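Local atomic coordinates of flavin prenyltransferase UbiX (Methanocaldococcus jannaschii, PDB entry 6M8V), a protein that probably makes the prenylated FMN cofactor of UbiD decarboxylases by joining a dimethylallyl group from dimethylallyl monophosphate to N5 and C6 of the flavin. Residues 77-82 and 103-108; 115-120 and 140-145. All coordinates share one frame; numbering follows the deposited sequence. Where two conformers were deposited one is given.

Contact 1 of 2, residues 77-82 and 103-108; sequences DAVVVV and RVCDIA. With FMN (flavin mononucleotide), chain B; PO4 (phosphate ion), chain C.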
loop_
_atom_site.group_PDB
_atom_site.type_symbol
_atom_site.label_atom_id
_atom_site.label_comp_id
_atom_site.label_asym_id
_atom_site.label_seq_id
_atom_site.Cartn_x
_atom_site.Cartn_y
_atom_site.Cartn_z
ATOM N N ASP A 77 2.263 29.975 17.451
ATOM C CA ASP A 77 3.546 29.422 17.033
ATOM C C ASP A 77 3.657 27.917 17.226
ATOM O O ASP A 77 4.284 27.248 16.397
ATOM C CB ASP A 77 4.686 30.112 17.790
ATOM C CG ASP A 77 4.842 31.566 17.397
ATOM O OD1 ASP A 77 4.950 31.845 16.185
ATOM O OD2 ASP A 77 4.845 32.429 18.301
ATOM N N ALA A 78 3.072 27.364 18.287
ATOM C CA ALA A 78 3.260 25.950 18.576
ATOM C C ALA A 78 2.129 25.443 19.455
ATOM O O ALA A 78 1.542 26.195 20.239
ATOM C CB ALA A 78 4.609 25.696 19.260
ATOM N N VAL A 79 1.841 24.153 19.311
ATOM C CA VAL A 79 0.900 23.434 20.157
ATOM C C VAL A 79 1.658 22.320 20.856
ATOM O O VAL A 79 2.466 21.624 20.232
ATOM C CB VAL A 79 -0.273 22.851 19.343
ATOM C CG1 VAL A 79 -1.279 22.176 20.264
ATOM C CG2 VAL A 79 -0.932 23.936 18.535
ATOM N N VAL A 80 1.407 22.153 22.150
ATOM C CA VAL A 80 1.959 21.041 22.912
ATOM C C VAL A 80 0.804 20.320 23.584
ATOM O O VAL A 80 0.098 20.909 24.410
ATOM C CB VAL A 80 2.993 21.489 23.957
ATOM C CG1 VAL A 80 3.692 20.266 24.552
ATOM C CG2 VAL A 80 4.008 22.433 23.332
ATOM N N VAL A 81 0.609 19.056 23.230
ATOM C CA VAL A 81 -0.389 18.207 23.862
ATOM C C VAL A 81 0.363 17.343 24.866
ATOM O O VAL A 81 1.064 16.397 24.491
ATOM C CB VAL A 81 -1.155 17.371 22.834
ATOM C CG1 VAL A 81 -2.353 16.701 23.489
ATOM C CG2 VAL A 81 -1.598 18.251 21.674
ATOM N N VAL A 82 0.229 17.680 26.147
ATOM C CA VAL A 82 0.977 17.014 27.211
ATOM C C VAL A 82 0.101 16.865 28.451
ATOM O O VAL A 82 -0.430 17.862 28.960
ATOM C CB VAL A 82 2.270 17.777 27.548
ATOM C CG1 VAL A 82 1.982 19.260 27.777
ATOM C CG2 VAL A 82 2.924 17.170 28.771
ATOM N N ARG A 103 -9.171 20.596 17.509
ATOM C CA ARG A 103 -9.345 21.614 16.480
ATOM C C ARG A 103 -8.075 22.445 16.305
ATOM O O ARG A 103 -7.669 22.725 15.168
ATOM C CB ARG A 103 -10.549 22.500 16.815
ATOM C CG ARG A 103 -10.702 23.742 15.936
ATOM C CD ARG A 103 -10.924 23.407 14.451
ATOM N NE ARG A 103 -11.165 24.623 13.673
ATOM C CZ ARG A 103 -11.211 24.685 12.344
ATOM N NH1 ARG A 103 -11.037 23.592 11.616
ATOM N NH2 ARG A 103 -11.436 25.847 11.736
ATOM N N VAL A 104 -7.413 22.827 17.407
ATOM C CA VAL A 104 -6.190 23.620 17.255
ATOM C C VAL A 104 -5.029 22.759 16.766
ATOM O O VAL A 104 -4.109 23.268 16.114
ATOM C CB VAL A 104 -5.823 24.375 18.553
ATOM C CG1 VAL A 104 -6.971 25.285 19.004
ATOM C CG2 VAL A 104 -5.410 23.425 19.660
ATOM N N CYS A 105 -5.036 21.453 17.061
ATOM C CA CYS A 105 -4.052 20.574 16.427
ATOM C C CYS A 105 -4.291 20.481 14.928
ATOM O O CYS A 105 -3.343 20.551 14.140
ATOM C CB CYS A 105 -4.084 19.178 17.047
ATOM S SG CYS A 105 -3.534 19.129 18.755
ATOM N N ASP A 106 -5.553 20.323 14.515
ATOM C CA ASP A 106 -5.861 20.260 13.089
ATOM C C ASP A 106 -5.506 21.571 12.398
ATOM O O ASP A 106 -5.034 21.576 11.253
ATOM C CB ASP A 106 -7.343 19.919 12.895
ATOM C CG ASP A 106 -7.649 19.385 11.505
ATOM O OD1 ASP A 106 -6.935 18.469 11.028
ATOM O OD2 ASP A 106 -8.619 19.875 10.885
ATOM N N ILE A 107 -5.716 22.694 13.087
ATOM C CA ILE A 107 -5.321 23.997 12.564
ATOM C C ILE A 107 -3.808 24.068 12.410
ATOM O O ILE A 107 -3.287 24.527 11.386
ATOM C CB ILE A 107 -5.845 25.120 13.480
ATOM C CG1 ILE A 107 -7.349 25.324 13.275
ATOM C CG2 ILE A 107 -5.064 26.414 13.259
ATOM C CD1 ILE A 107 -7.994 26.209 14.337
ATOM N N ALA A 108 -3.082 23.617 13.435
ATOM C CA ALA A 108 -1.626 23.616 13.359
ATOM C C ALA A 108 -1.139 22.852 12.138
ATOM O O ALA A 108 -0.179 23.271 11.477
ATOM C CB ALA A 108 -1.034 23.024 14.640
HETATM N N1 FMN B . -14.604 23.633 11.372
HETATM C C2 FMN B . -14.298 23.360 10.055
HETATM O O2 FMN B . -13.873 22.246 9.796
HETATM N N3 FMN B . -14.459 24.308 9.051
HETATM C C4 FMN B . -14.955 25.559 9.393
HETATM O O4 FMN B . -15.134 26.448 8.556
HETATM C C4A FMN B . -15.264 25.834 10.718
HETATM N N5 FMN B . -15.745 27.080 11.028
HETATM C C5A FMN B . -16.059 27.375 12.330
HETATM C C6 FMN B . -16.546 28.636 12.614
HETATM C C7 FMN B . -16.867 28.960 13.917
HETATM C C7M FMN B . -17.396 30.325 14.211
HETATM C C8 FMN B . -16.707 28.028 14.933
HETATM C C8M FMN B . -17.068 28.406 16.336
HETATM C C9 FMN B . -16.217 26.757 14.648
HETATM C C9A FMN B . -15.892 26.428 13.338
HETATM N N10 FMN B . -15.409 25.168 13.031
HETATM C C10 FMN B . -15.090 24.877 11.715
HETATM C "C1'" FMN B . -15.209 24.139 14.115
HETATM C "C2'" FMN B . -16.301 23.074 14.121
HETATM O "O2'" FMN B . -17.550 23.674 14.386
HETATM C "C3'" FMN B . -16.041 22.009 15.175
HETATM O "O3'" FMN B . -15.036 21.122 14.726
HETATM C "C4'" FMN B . -17.324 21.257 15.529
HETATM O "O4'" FMN B . -17.031 20.257 16.476
HETATM C "C5'" FMN B . -18.019 20.626 14.326
HETATM O "O5'" FMN B . -19.048 19.775 14.795
HETATM P P FMN B . -20.284 19.327 13.856
HETATM O O1P FMN B . -21.096 20.540 13.507
HETATM O O2P FMN B . -19.727 18.733 12.584
HETATM O O3P FMN B . -21.129 18.306 14.577
HETATM P P PO4 C . -10.744 28.879 9.428
HETATM O O1 PO4 C . -11.455 29.329 10.685
HETATM O O2 PO4 C . -10.687 30.008 8.424
HETATM O O3 PO4 C . -9.332 28.454 9.765
HETATM O O4 PO4 C . -11.506 27.715 8.839
#

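Contact 2 of 2, residues 115-120 and 140-145; sequences LIIMPR and AIVMPP. With FMN (flavin mononucleotide), chain D; PO4 (phosphate ion), chain E.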
loop_
_atom_site.group_PDB
_atom_site.type_symbol
_atom_site.label_atom_id
_atom_site.label_comp_id
_atom_site.label_asym_id
_atom_site.label_seq_id
_atom_site.Cartn_x
_atom_site.Cartn_y
_atom_site.Cartn_z
ATOM N N LEU A 115 3.592 21.273 15.915
ATOM C CA LEU A 115 2.698 20.469 16.737
ATOM C C LEU A 115 3.516 19.404 17.453
ATOM O O LEU A 115 4.155 18.564 16.806
ATOM C CB LEU A 115 1.597 19.827 15.883
ATOM C CG LEU A 115 0.661 18.802 16.539
ATOM C CD1 LEU A 115 -0.073 19.412 17.725
ATOM C CD2 LEU A 115 -0.336 18.241 15.513
ATOM N N ILE A 116 3.489 19.440 18.782
ATOM C CA ILE A 116 4.161 18.467 19.637
ATOM C C ILE A 116 3.099 17.688 20.394
ATOM O O ILE A 116 2.232 18.286 21.040
ATOM C CB ILE A 116 5.117 19.151 20.629
ATOM C CG1 ILE A 116 6.156 20.004 19.894
ATOM C CG2 ILE A 116 5.765 18.110 21.544
ATOM C CD1 ILE A 116 7.007 20.862 20.825
ATOM N N ILE A 117 3.174 16.362 20.334
ATOM C CA ILE A 117 2.265 15.500 21.083
ATOM C C ILE A 117 3.096 14.548 21.923
ATOM O O ILE A 117 4.142 14.064 21.480
ATOM C CB ILE A 117 1.303 14.722 20.159
ATOM C CG1 ILE A 117 2.079 13.828 19.198
ATOM C CG2 ILE A 117 0.430 15.685 19.371
ATOM C CD1 ILE A 117 1.217 12.788 18.503
ATOM N N MET A 118 2.628 14.275 23.141
ATOM C CA MET A 118 3.339 13.433 24.104
ATOM C C MET A 118 2.429 12.301 24.557
ATOM O O MET A 118 1.884 12.328 25.670
ATOM C CB MET A 118 3.816 14.270 25.292
ATOM C CG MET A 118 4.443 15.580 24.852
ATOM S SD MET A 118 5.405 16.398 26.127
ATOM C CE MET A 118 6.709 15.206 26.424
ATOM N N PRO A 119 2.242 11.278 23.721
ATOM C CA PRO A 119 1.330 10.183 24.085
ATOM C C PRO A 119 1.883 9.363 25.244
ATOM O O PRO A 119 3.032 8.921 25.219
ATOM C CB PRO A 119 1.237 9.357 22.797
ATOM C CG PRO A 119 2.507 9.655 22.079
ATOM C CD PRO A 119 2.854 11.077 22.396
ATOM N N ARG A 120 1.048 9.160 26.263
ATOM C CA ARG A 120 1.426 8.457 27.489
ATOM C C ARG A 120 0.612 7.173 27.577
ATOM O O ARG A 120 -0.588 7.208 27.877
ATOM C CB ARG A 120 1.191 9.336 28.719
ATOM C CG ARG A 120 2.274 9.268 29.817
ATOM C CD ARG A 120 2.431 7.872 30.449
ATOM N NE ARG A 120 1.157 7.205 30.688
ATOM C CZ ARG A 120 1.028 5.939 31.069
ATOM N NH1 ARG A 120 2.100 5.184 31.263
ATOM N NH2 ARG A 120 -0.184 5.421 31.237
ATOM N N ALA A 140 4.318 16.393 12.569
ATOM C CA ALA A 140 4.190 16.524 14.011
ATOM C C ALA A 140 5.388 15.881 14.700
ATOM O O ALA A 140 5.978 14.927 14.194
ATOM C CB ALA A 140 2.890 15.881 14.498
ATOM N N ILE A 141 5.749 16.421 15.858
ATOM C CA ILE A 141 6.836 15.890 16.670
ATOM C C ILE A 141 6.224 14.967 17.716
ATOM O O ILE A 141 5.594 15.424 18.673
ATOM C CB ILE A 141 7.662 17.014 17.314
ATOM C CG1 ILE A 141 8.360 17.851 16.235
ATOM C CG2 ILE A 141 8.702 16.438 18.262
ATOM C CD1 ILE A 141 7.815 19.251 16.080
ATOM N N VAL A 142 6.399 13.664 17.534
ATOM C CA VAL A 142 5.772 12.669 18.394
ATOM C C VAL A 142 6.752 12.345 19.511
ATOM O O VAL A 142 7.822 11.776 19.273
ATOM C CB VAL A 142 5.372 11.415 17.609
ATOM C CG1 VAL A 142 4.827 10.361 18.555
ATOM C CG2 VAL A 142 4.338 11.769 16.539
ATOM N N MET A 143 6.379 12.690 20.739
ATOM C CA MET A 143 7.323 12.765 21.848
ATOM C C MET A 143 6.710 12.191 23.123
ATOM O O MET A 143 6.443 12.922 24.077
ATOM C CB MET A 143 7.745 14.220 22.059
ATOM C CG MET A 143 9.077 14.391 22.710
ATOM S SD MET A 143 9.464 16.137 22.824
ATOM C CE MET A 143 11.142 16.037 23.434
ATOM N N PRO A 144 6.496 10.879 23.169
ATOM C CA PRO A 144 6.047 10.264 24.433
ATOM C C PRO A 144 7.041 10.550 25.543
ATOM O O PRO A 144 8.260 10.552 25.311
ATOM C CB PRO A 144 5.987 8.760 24.109
ATOM C CG PRO A 144 6.695 8.594 22.801
ATOM C CD PRO A 144 6.594 9.896 22.077
ATOM N N PRO A 145 6.563 10.812 26.758
ATOM C CA PRO A 145 7.487 11.144 27.855
ATOM C C PRO A 145 8.292 9.933 28.291
ATOM O O PRO A 145 7.838 9.129 29.112
ATOM C CB PRO A 145 6.555 11.645 28.966
ATOM C CG PRO A 145 5.240 10.954 28.699
ATOM C CD PRO A 145 5.152 10.788 27.192
HETATM N N1 FMN D . -5.666 6.986 28.640
HETATM C C2 FMN D . -4.448 6.881 28.002
HETATM O O2 FMN D . -4.456 6.780 26.786
HETATM N N3 FMN D . -3.247 6.886 28.703
HETATM C C4 FMN D . -3.288 7.013 30.086
HETATM O O4 FMN D . -2.264 7.035 30.776
HETATM C C4A FMN D . -4.513 7.119 30.728
HETATM N N5 FMN D . -4.523 7.236 32.094
HETATM C C5A FMN D . -5.722 7.344 32.751
HETATM C C6 FMN D . -5.703 7.464 34.127
HETATM C C7 FMN D . -6.897 7.572 34.814
HETATM C C7M FMN D . -6.864 7.706 36.300
HETATM C C8 FMN D . -8.105 7.562 34.129
HETATM C C8M FMN D . -9.383 7.685 34.900
HETATM C C9 FMN D . -8.125 7.441 32.743
HETATM C C9A FMN D . -6.926 7.332 32.049
HETATM N N10 FMN D . -6.922 7.216 30.670
HETATM C C10 FMN D . -5.708 7.104 30.012
HETATM C "C1'" FMN D . -8.218 7.188 29.900
HETATM C "C2'" FMN D . -8.514 8.509 29.200
HETATM O "O2'" FMN D . -8.659 9.534 30.158
HETATM C "C3'" FMN D . -9.788 8.435 28.373
HETATM O "O3'" FMN D . -9.541 7.735 27.170
HETATM C "C4'" FMN D . -10.350 9.829 28.096
HETATM O "O4'" FMN D . -11.504 9.716 27.297
HETATM C "C5'" FMN D . -9.357 10.770 27.419
HETATM O "O5'" FMN D . -10.047 11.935 27.007
HETATM P P FMN D . -9.280 13.324 26.707
HETATM O O1P FMN D . -8.668 13.828 27.983
HETATM O O2P FMN D . -8.176 13.056 25.713
HETATM O O3P FMN D . -10.251 14.332 26.144
HETATM P P PO4 E . -2.396 2.109 32.065
HETATM O O1 PO4 E . -3.524 2.563 32.964
HETATM O O2 PO4 E . -1.145 1.858 32.877
HETATM O O3 PO4 E . -2.787 0.828 31.363
HETATM O O4 PO4 E . -2.129 3.194 31.046
#

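Contact 1 of 2, residues 77-82 and 103-108
Val79 and Val81 meet Cys105 through apolar contacts alone, the strand lying on the helix of a Rossmann-like flavoprotein fold. SG of Cys105 faces both valines, 3.6 Å from CG2 of Val81 and 4.1 Å from CG1 of Val79. Val79 uses both branches: CG1, anti to its backbone nitrogen (chi1 -177°), leans toward the sulfur and, more loosely, CG2 of Val104, while its CG2 reaches CB of Ala108 at 4.0 Å. Strand and helix run obliquely, in broadly opposite directions, their N-to-C axes 137° apart and 9.0 Å apart at closest approach, and the buried area is modest.

The polar chemistry lies with Arg103, whose guanidinium has a neighbour over each face, both off toward the rim: FMN N1, 3.5 Å above one, and CG1 of Ile107 on the other. At the edge a phosphate ion, probably from the crystallisation liquor, takes a weak hydrogen bond from NH2 to O4 at 3.4 Å. NE is held by Ala70 O, and NH1 forms a salt bridge with Glu121 of a second subunit, whose Gly9, Ser34, Ser85, Thr88 and Arg120 also bind this flavin. With an alanine for Arg103, Glu121 would probably be left without its mate and the flavin without the cation beside N1.

Within its own chain, helix 100-110 lies against strand 78-84, flanked in the sheet by strands 2-7 and 114-119: Val104 also touches Cys6 and Cys105 touches Leu115.

Contact 2 of 2, residues 115-120 and 140-145
Ile117 and Val142 run alongside each other on one face of two parallel strands that helix 126-137 joins in a beta-alpha-beta unit. Three backbone hydrogen bonds hold the strands: Ile141 N to Leu115 O at 2.8 Å, Ile117 N to Ile141 O at 3.1 Å and Met143 N to Ile117 O at 2.7 Å. Methyl CD1 of Ile117 comes to 3.8 Å from CG2 of Val142, on the face covered by Leu135 and Met132 of the connecting helix. On the other face are Ile116 and Ile141, with Ile170 and Leu171 of helix 156-171 against Ile116.

Next come Met118 and Met143, where CA of Met118 makes a CA-H...O contact with Met143 O, and then prolines. The rings of Pro119 and Pro144 cross obliquely, CD to CD at 3.9 Å.

Just past the strand, Arg120 reaches into the flavin site. Its CB leaves the backbone and CG passes Pro145 CG at 3.6 Å, the two side chains crossing at about a right angle. Bends at chi2 (-62°) and chi3 (-41°) then turn CD and the guanidinium toward the flavin. NE gives FMN O4 a weak hydrogen bond, and NH1 goes to Ile146 O of a neighbouring subunit. At the tip NH2 also has a weak bond to a phosphate ion, while its bond to FMN O4, which lies in the guanidinium plane, is 2.7 Å long and nearly straight at 175°. The backbone adds a bond: FMN N3 donates to Arg120 O at 2.8 Å.

How the contacts relate
Both contacts are buried and share one parallel sheet, in which strands 78-84 and 114-119 are neighbours: Val79 O and Ile116 N, and Val81 N and Ile116 O, are probable hydrogen bonds. Contact 1 sets a helix on a sheet face and relies on side-chain packing alone; contact 2 pairs two strands, so backbone bonds carry it and the buried area is more than three times larger. They also meet where Cys105 SG packs on Leu115 CD1. Their arginines serve the same kind of site from different subunits: the FMN beside Arg103 is also bonded by Arg120 of a second subunit, one arginine over the flavin and one at its edge.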